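Local coordinates for chitinase A (Cycas revoluta, PDB 4MNK), which probably hydrolyses chitin as a plant class V chitinase of glycosyl hydrolase family 18, and binds N-acetylglucosamine oligomers, at residues Leu269-Ile274 with Val302-Gln307; Leu38-Phe43 with Arg83-Lys88. All coordinates share one frame; numbering follows the deposited sequence.

Interaction 1: Leu269-Ile274 with Val302-Gln307; sequences LSFSEI and VGYDNQ
Tyr304 and Ile274 meet because their first torsions turn them toward one another: CG of Tyr304 takes the crowded position between its backbone N and carbonyl carbon (chi1 59°), while Ile274 sets CG2 anti to its own N and swings CG1 back beside that N. The contact lies where the alpha+beta insertion of class V family 18 chitinases probably joins the TIM barrel, and it packs the start of helix 271-279 against the end of strand 300-304. Both strands involved, 262-270 and 300-304, pair antiparallel with strand 234-247.

The isoleucine and tyrosine side chains run past each other in opposite directions. Ile274 CG2 sits over the ring of Tyr304 in a CH-pi contact, 3.6 Å from the centroid and 12° off the ring normal, and Ile274 CD1 reaches the root of the same side chain, 3.6 Å from Tyr304 CB. The CD1 methyl also lies 3.9 Å from CG2 of Val302, whose CB points the same way as that of Tyr304 two residues on. The phenol thus has an aliphatic cover on one face, while its hydroxyl is hydrogen-bonded to Glu284.

Phe271 works further along, its ring extending toward the turn beyond the strand. Gln307 OE1 comes to the ring edge, 4.1 Å from Phe271 CZ, with amide and ring planes 85° apart; Ile337 and Leu338 of helix 337-346 pack against the same phenylalanine. Ser270 is the N-cap of helix 271-279, and its OG accepts from Glu273 N at 3.0 Å. The contact has one polar cost: the buried carbonyl oxygen of Asp305 finds no hydrogen-bond partner and has Phe271 CE2 beside it at 3.5 Å.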
ATOM      1  N   LEU A 269      10.311   2.241 -11.411  0.50  9.86           N
ATOM      2  CA  LEU A 269      10.341   1.174 -12.400  0.50  9.41           C
ATOM      3  C   LEU A 269       9.686  -0.074 -11.820  0.50  8.92           C
ATOM      4  O   LEU A 269      10.030  -0.495 -10.718  0.50  8.72           O
ATOM      5  CB  LEU A 269      11.789   0.876 -12.782  0.50  9.59           C
ATOM      6  CG  LEU A 269      12.030   0.238 -14.146  0.50  9.66           C
ATOM      7  CD1 LEU A 269      11.443   1.104 -15.250  0.50 10.08           C
ATOM      8  CD2 LEU A 269      13.517   0.008 -14.372  0.50  9.75           C
ATOM      9  N   SER A 270       8.745  -0.660 -12.558  1.00  8.47           N
ATOM     10  CA  SER A 270       8.049  -1.867 -12.099  1.00  7.98           C
ATOM     11  C   SER A 270       9.035  -3.026 -11.982  1.00  7.63           C
ATOM     12  O   SER A 270      10.047  -3.059 -12.694  1.00  7.21           O
ATOM     13  CB  SER A 270       6.929  -2.245 -13.064  1.00  7.90           C
ATOM     14  OG  SER A 270       7.459  -2.796 -14.257  1.00  8.07           O
ATOM     15  N   PHE A 271       8.744  -3.976 -11.096  1.00  7.35           N
ATOM     16  CA  PHE A 271       9.579  -5.168 -10.975  1.00  7.52           C
ATOM     17  C   PHE A 271       9.768  -5.864 -12.323  1.00  7.55           C
ATOM     18  O   PHE A 271      10.877  -6.275 -12.658  1.00  7.66           O
ATOM     19  CB  PHE A 271       9.004  -6.142  -9.945  1.00  7.58           C
ATOM     20  CG  PHE A 271       9.846  -7.369  -9.743  1.00  8.19           C
ATOM     21  CD1 PHE A 271       9.447  -8.595 -10.260  1.00  8.98           C
ATOM     22  CD2 PHE A 271      11.048  -7.295  -9.044  1.00  8.73           C
ATOM     23  CE1 PHE A 271      10.229  -9.731 -10.077  1.00  9.85           C
ATOM     24  CE2 PHE A 271      11.837  -8.427  -8.857  1.00  9.44           C
ATOM     25  CZ  PHE A 271      11.423  -9.646  -9.372  1.00  9.81           C
ATOM     26  N   SER A 272       8.689  -5.983 -13.096  1.00  7.46           N
ATOM     27  CA  SER A 272       8.763  -6.604 -14.417  1.00  7.63           C
ATOM     28  C   SER A 272       9.733  -5.863 -15.344  1.00  7.66           C
ATOM     29  O   SER A 272      10.508  -6.493 -16.068  1.00  7.69           O
ATOM     30  CB  SER A 272       7.372  -6.720 -15.044  1.00  7.71           C
ATOM     31  OG  SER A 272       6.568  -7.606 -14.288  1.00  8.50           O
ATOM     32  N   GLU A 273       9.712  -4.534 -15.300  1.00  7.75           N
ATOM     33  CA  GLU A 273      10.659  -3.745 -16.083  1.00  8.27           C
ATOM     34  C   GLU A 273      12.090  -3.880 -15.556  1.00  7.98           C
ATOM     35  O   GLU A 273      13.041  -3.831 -16.332  1.00  8.13           O
ATOM     36  CB  GLU A 273      10.232  -2.277 -16.177  1.00  8.83           C
ATOM     37  CG  GLU A 273       8.993  -2.026 -17.051  1.00 11.27           C
ATOM     38  CD  GLU A 273       9.175  -2.402 -18.526  1.00 14.24           C
ATOM     39  OE1 GLU A 273      10.328  -2.540 -18.994  1.00 15.78           O
ATOM     40  OE2 GLU A 273       8.149  -2.554 -19.224  1.00 15.97           O
ATOM     41  N   ILE A 274      12.236  -4.064 -14.246  1.00  7.49           N
ATOM     42  CA  ILE A 274      13.546  -4.326 -13.646  1.00  7.35           C
ATOM     43  C   ILE A 274      14.100  -5.673 -14.117  1.00  7.52           C
ATOM     44  O   ILE A 274      15.295  -5.793 -14.391  1.00  7.43           O
ATOM     45  CB  ILE A 274      13.497  -4.235 -12.101  1.00  7.14           C
ATOM     46  CG1 ILE A 274      13.186  -2.794 -11.678  1.00  7.15           C
ATOM     47  CG2 ILE A 274      14.813  -4.708 -11.478  1.00  7.11           C
ATOM     48  CD1 ILE A 274      12.767  -2.633 -10.229  1.00  7.44           C
ATOM     49  N   VAL A 302      18.817   1.241 -10.022  1.00  6.67           N
ATOM     50  CA  VAL A 302      17.494   1.059  -9.428  1.00  6.68           C
ATOM     51  C   VAL A 302      17.572   0.189  -8.172  1.00  6.49           C
ATOM     52  O   VAL A 302      18.241  -0.842  -8.169  1.00  6.67           O
ATOM     53  CB  VAL A 302      16.465   0.505 -10.467  1.00  6.72           C
ATOM     54  CG1 VAL A 302      16.884  -0.871 -10.990  1.00  7.14           C
ATOM     55  CG2 VAL A 302      15.049   0.473  -9.883  1.00  7.00           C
ATOM     56  N   GLY A 303      16.906   0.631  -7.106  1.00  6.42           N
ATOM     57  CA  GLY A 303      16.805  -0.140  -5.867  1.00  6.43           C
ATOM     58  C   GLY A 303      15.402  -0.698  -5.727  1.00  6.26           C
ATOM     59  O   GLY A 303      14.425   0.007  -5.987  1.00  6.61           O
ATOM     60  N   TYR A 304      15.299  -1.959  -5.315  1.00  6.54           N
ATOM     61  CA  TYR A 304      14.023  -2.677  -5.334  1.00  6.63           C
ATOM     62  C   TYR A 304      14.086  -3.906  -4.437  1.00  6.60           C
ATOM     63  O   TYR A 304      15.119  -4.194  -3.824  1.00  7.08           O
ATOM     64  CB  TYR A 304      13.669  -3.100  -6.771  1.00  6.66           C
ATOM     65  CG  TYR A 304      14.724  -3.984  -7.403  1.00  6.36           C
ATOM     66  CD1 TYR A 304      14.554  -5.368  -7.479  1.00  6.63           C
ATOM     67  CD2 TYR A 304      15.912  -3.439  -7.893  1.00  7.06           C
ATOM     68  CE1 TYR A 304      15.539  -6.184  -8.041  1.00  7.19           C
ATOM     69  CE2 TYR A 304      16.897  -4.241  -8.454  1.00  6.89           C
ATOM     70  CZ  TYR A 304      16.705  -5.607  -8.523  1.00  6.73           C
ATOM     71  OH  TYR A 304      17.696  -6.381  -9.082  1.00  7.77           O
ATOM     72  N   ASP A 305      12.972  -4.628  -4.363  1.00  6.61           N
ATOM     73  CA  ASP A 305      12.931  -5.913  -3.683  1.00  6.79           C
ATOM     74  C   ASP A 305      12.965  -7.048  -4.691  1.00  6.94           C
ATOM     75  O   ASP A 305      12.268  -7.011  -5.708  1.00  7.02           O
ATOM     76  CB  ASP A 305      11.694  -6.019  -2.793  1.00  6.68           C
ATOM     77  CG  ASP A 305      11.895  -5.348  -1.453  1.00  6.69           C
ATOM     78  OD1 ASP A 305      12.737  -5.836  -0.667  1.00  7.05           O
ATOM     79  OD2 ASP A 305      11.219  -4.332  -1.185  1.00  6.63           O
ATOM     80  N   ASN A 306      13.790  -8.051  -4.410  1.00  7.03           N
ATOM     81  CA  ASN A 306      13.867  -9.227  -5.268  1.00  7.30           C
ATOM     82  C   ASN A 306      13.421 -10.489  -4.539  1.00  7.23           C
ATOM     83  O   ASN A 306      12.890 -10.423  -3.429  1.00  6.94           O
ATOM     84  CB  ASN A 306      15.259  -9.375  -5.907  1.00  7.26           C
ATOM     85  CG  ASN A 306      16.340  -9.801  -4.919  1.00  7.22           C
ATOM     86  OD1 ASN A 306      16.097  -9.982  -3.724  1.00  7.12           O
ATOM     87  ND2 ASN A 306      17.554  -9.959  -5.430  1.00  7.69           N
ATOM     88  N   GLN A 307      13.639 -11.638  -5.169  1.00  7.57           N
ATOM     89  CA  GLN A 307      13.194 -12.911  -4.626  1.00  8.20           C
ATOM     90  C   GLN A 307      13.737 -13.153  -3.212  1.00  7.95           C
ATOM     91  O   GLN A 307      13.005 -13.572  -2.311  1.00  8.12           O
ATOM     92  CB  GLN A 307      13.596 -14.041  -5.581  1.00  8.90           C
ATOM     93  CG  GLN A 307      12.916 -13.982  -6.969  1.00 10.63           C
ATOM     94  CD  GLN A 307      13.709 -13.238  -8.053  1.00 12.29           C
ATOM     95  OE1 GLN A 307      14.275 -12.162  -7.828  1.00 11.97           O
ATOM     96  NE2 GLN A 307      13.717 -13.808  -9.255  1.00 13.84           N
TER

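Interaction 2: Leu38-Phe43 with Arg83-Lys88; sequences LNAPTF and RDNFAK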
ATOM      1  N   LEU A  38     -13.305  10.397  -3.850  1.00  8.20           N
ATOM      2  CA  LEU A  38     -14.092  11.056  -2.806  1.00  8.44           C
ATOM      3  C   LEU A  38     -15.266  11.851  -3.363  1.00  8.50           C
ATOM      4  O   LEU A  38     -16.299  11.970  -2.707  1.00  8.44           O
ATOM      5  CB  LEU A  38     -13.199  11.948  -1.939  1.00  8.76           C
ATOM      6  CG  LEU A  38     -12.419  11.241  -0.822  1.00  9.92           C
ATOM      7  CD1 LEU A  38     -11.258  10.411  -1.361  1.00 11.71           C
ATOM      8  CD2 LEU A  38     -11.916  12.243   0.204  1.00 11.06           C
ATOM      9  N   ASN A  39     -15.101  12.383  -4.575  1.00  8.65           N
ATOM     10  CA  ASN A  39     -16.167  13.113  -5.269  1.00  9.29           C
ATOM     11  C   ASN A  39     -16.678  14.325  -4.476  1.00  9.73           C
ATOM     12  O   ASN A  39     -17.874  14.445  -4.188  1.00  9.59           O
ATOM     13  CB  ASN A  39     -17.310  12.154  -5.655  1.00  9.21           C
ATOM     14  CG  ASN A  39     -18.368  12.804  -6.538  1.00  9.27           C
ATOM     15  OD1 ASN A  39     -18.094  13.757  -7.271  1.00  9.70           O
ATOM     16  ND2 ASN A  39     -19.587  12.283  -6.470  1.00 10.02           N
ATOM     17  N   ALA A  40     -15.752  15.211  -4.112  1.00 10.48           N
ATOM     18  CA  ALA A  40     -16.101  16.520  -3.560  1.00 11.16           C
ATOM     19  C   ALA A  40     -16.910  17.301  -4.602  1.00 11.68           C
ATOM     20  O   ALA A  40     -16.681  17.128  -5.800  1.00 11.85           O
ATOM     21  CB  ALA A  40     -14.839  17.282  -3.189  1.00 11.40           C
ATOM     22  N   PRO A  41     -17.851  18.166  -4.161  1.00 11.99           N
ATOM     23  CA  PRO A  41     -18.195  18.535  -2.785  1.00 12.03           C
ATOM     24  C   PRO A  41     -19.297  17.700  -2.119  1.00 11.92           C
ATOM     25  O   PRO A  41     -19.515  17.836  -0.914  1.00 11.89           O
ATOM     26  CB  PRO A  41     -18.666  19.983  -2.937  1.00 12.22           C
ATOM     27  CG  PRO A  41     -19.310  20.006  -4.279  1.00 12.44           C
ATOM     28  CD  PRO A  41     -18.569  19.010  -5.137  1.00 12.24           C
ATOM     29  N   THR A  42     -19.989  16.852  -2.880  1.00 11.62           N
ATOM     30  CA  THR A  42     -21.075  16.047  -2.309  1.00 11.66           C
ATOM     31  C   THR A  42     -20.537  14.906  -1.451  1.00 11.27           C
ATOM     32  O   THR A  42     -21.208  14.451  -0.521  1.00 11.50           O
ATOM     33  CB  THR A  42     -22.017  15.450  -3.381  1.00 11.73           C
ATOM     34  OG1 THR A  42     -21.305  14.496  -4.180  1.00 11.66           O
ATOM     35  CG2 THR A  42     -22.613  16.540  -4.271  1.00 12.41           C
ATOM     36  N   PHE A  43     -19.328  14.448  -1.777  1.00 10.78           N
ATOM     37  CA  PHE A  43     -18.706  13.291  -1.121  1.00 10.34           C
ATOM     38  C   PHE A  43     -19.576  12.041  -1.192  1.00 10.29           C
ATOM     39  O   PHE A  43     -19.590  11.209  -0.279  1.00 10.49           O
ATOM     40  CB  PHE A  43     -18.252  13.624   0.308  1.00 10.42           C
ATOM     41  CG  PHE A  43     -17.147  14.634   0.354  1.00 10.30           C
ATOM     42  CD1 PHE A  43     -17.406  15.958   0.697  1.00 10.86           C
ATOM     43  CD2 PHE A  43     -15.847  14.269   0.016  1.00 10.71           C
ATOM     44  CE1 PHE A  43     -16.380  16.898   0.720  1.00 11.18           C
ATOM     45  CE2 PHE A  43     -14.818  15.197   0.036  1.00 11.29           C
ATOM     46  CZ  PHE A  43     -15.084  16.517   0.391  1.00 11.66           C
ATOM     47  N   ARG A  83      -5.630  14.222  -0.502  1.00 10.12           N
ATOM     48  CA  ARG A  83      -5.375  14.761   0.832  1.00 10.45           C
ATOM     49  C   ARG A  83      -6.229  16.007   1.098  1.00 10.16           C
ATOM     50  O   ARG A  83      -6.829  16.136   2.167  1.00  9.87           O
ATOM     51  CB  ARG A  83      -3.885  15.066   1.007  1.00 11.06           C
ATOM     52  CG  ARG A  83      -3.486  15.517   2.407  1.00 13.06           C
ATOM     53  CD  ARG A  83      -2.134  16.211   2.387  1.00 16.18           C
ATOM     54  NE  ARG A  83      -2.134  17.349   1.469  1.00 18.52           N
ATOM     55  CZ  ARG A  83      -1.043  17.912   0.958  1.00 20.03           C
ATOM     56  NH1 ARG A  83       0.165  17.451   1.263  1.00 21.06           N
ATOM     57  NH2 ARG A  83      -1.162  18.940   0.130  1.00 20.64           N
ATOM     58  N   ASP A  84      -6.293  16.905   0.115  1.00  9.78           N
ATOM     59  CA  ASP A  84      -7.113  18.118   0.208  1.00  9.88           C
ATOM     60  C   ASP A  84      -8.585  17.776   0.408  1.00  9.34           C
ATOM     61  O   ASP A  84      -9.267  18.396   1.228  1.00  9.17           O
ATOM     62  CB  ASP A  84      -6.974  18.977  -1.055  1.00 10.34           C
ATOM     63  CG  ASP A  84      -5.575  19.549  -1.242  1.00 11.29           C
ATOM     64  OD1 ASP A  84      -4.757  19.513  -0.300  1.00 12.21           O
ATOM     65  OD2 ASP A  84      -5.300  20.037  -2.357  1.00 13.24           O
ATOM     66  N   ASN A  85      -9.065  16.789  -0.346  1.00  8.97           N
ATOM     67  CA  ASN A  85     -10.452  16.356  -0.259  1.00  8.79           C
ATOM     68  C   ASN A  85     -10.802  15.730   1.089  1.00  8.12           C
ATOM     69  O   ASN A  85     -11.853  16.035   1.646  1.00  7.46           O
ATOM     70  CB  ASN A  85     -10.807  15.428  -1.423  1.00  9.38           C
ATOM     71  CG  ASN A  85     -11.030  16.180  -2.719  1.00 10.81           C
ATOM     72  OD1 ASN A  85     -11.217  17.397  -2.719  1.00 12.88           O
ATOM     73  ND2 ASN A  85     -11.014  15.459  -3.833  1.00 12.14           N
ATOM     74  N   PHE A  86      -9.927  14.874   1.616  1.00  7.64           N
ATOM     75  CA  PHE A  86     -10.125  14.323   2.960  1.00  7.46           C
ATOM     76  C   PHE A  86     -10.162  15.426   4.017  1.00  7.39           C
ATOM     77  O   PHE A  86     -10.994  15.395   4.924  1.00  7.45           O
ATOM     78  CB  PHE A  86      -9.041  13.305   3.322  1.00  7.45           C
ATOM     79  CG  PHE A  86      -9.394  11.878   2.988  1.00  7.20           C
ATOM     80  CD1 PHE A  86      -8.657  11.177   2.041  1.00  7.86           C
ATOM     81  CD2 PHE A  86     -10.444  11.228   3.635  1.00  7.66           C
ATOM     82  CE1 PHE A  86      -8.964   9.854   1.737  1.00  7.91           C
ATOM     83  CE2 PHE A  86     -10.761   9.909   3.332  1.00  7.79           C
ATOM     84  CZ  PHE A  86     -10.017   9.221   2.381  1.00  7.65           C
ATOM     85  N   ALA A  87      -9.266  16.403   3.894  1.00  7.61           N
ATOM     86  CA  ALA A  87      -9.204  17.506   4.853  1.00  7.88           C
ATOM     87  C   ALA A  87     -10.490  18.336   4.835  1.00  8.02           C
ATOM     88  O   ALA A  87     -10.999  18.720   5.891  1.00  7.86           O
ATOM     89  CB  ALA A  87      -7.984  18.377   4.593  1.00  8.03           C
ATOM     90  N   LYS A  88     -11.024  18.595   3.642  1.00  8.27           N
ATOM     91  CA  LYS A  88     -12.299  19.309   3.507  1.00  8.79           C
ATOM     92  C   LYS A  88     -13.450  18.483   4.074  1.00  8.45           C
ATOM     93  O   LYS A  88     -14.273  18.987   4.844  1.00  8.99           O
ATOM     94  CB  LYS A  88     -12.582  19.653   2.044  1.00  9.13           C
ATOM     95  CG  LYS A  88     -11.757  20.809   1.501  1.00 10.42           C
ATOM     96  CD  LYS A  88     -12.174  21.201   0.089  1.00 12.42           C
ATOM     97  CE  LYS A  88     -11.675  20.204  -0.948  1.00 13.70           C
ATOM     98  NZ  LYS A  88     -12.026  20.615  -2.336  1.00 14.91           N
TER
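Leu38 meets Phe86 methyl to ring face, in a TIM barrel where the loop after strand 30-36 leans on helix 80-90. The leucine holds CG beside its backbone N (chi1 -82°), which carries both methyls toward the helix. CD2 stands over the middle of the Phe86 ring, 3.7 Å from the centroid and 9° off the normal, a clear CH-pi contact. CD1 covers the outer part of the same ring, 3.9 Å from Phe86 CE1, and the two side chains cross at about a right angle.

Phe86 starts out from the helix away from the loop, yet its ring ends nearer the leucine, with chi1 at -92°, well off the usual staggered value. That ring also stacks with Tyr119, which stands in sequence between Asp118 and Glu120 of the glycan pocket, consistent with a place in the layer behind that pocket. With the ring cut back to the methyl of an alanine, a gap is likely to open beneath the Leu38 methyls, and Tyr119 would probably be freer to turn.

Asn85 fills the middle of the contact. Its CB lies 3.7 Å from Leu38 CD2, and its amide lies beside the methyl of Ala40, with OD1 taking a weak hydrogen bond from Lys88 NZ. The loop, with a cis peptide bond before Pro41 and Phe43 N hydrogen-bonded to Asn39 O, folds with Ala40 CA over one face of the Phe43 ring. Phe43 in turn brings CZ to within 4.3 Å of Lys88 CB, which sits at the ring edge, and CE2 to 3.5 Å from the backbone oxygen of Asn85.

Following the chain from its N terminus, interaction 2 comes first: the loop leaving strand 30-36 touches helix 80-90, closing a 39-residue excursion that includes helix 52-63 and strand 70-77, so the loop meets the helix that follows the adjacent parallel strand 70-77. Only much later does interaction 1 close a shorter loop of 27 residues, enclosing the remainder of helix 271-279 and the hairpin 283-287/292-297. The two neither nest nor cross. They lie in series, on opposite sides of the chain's centre, their own centres 34 Å apart, one joining a barrel loop to a barrel helix, the other joining helix 271-279 to strand 300-304 where the insertion probably meets the barrel.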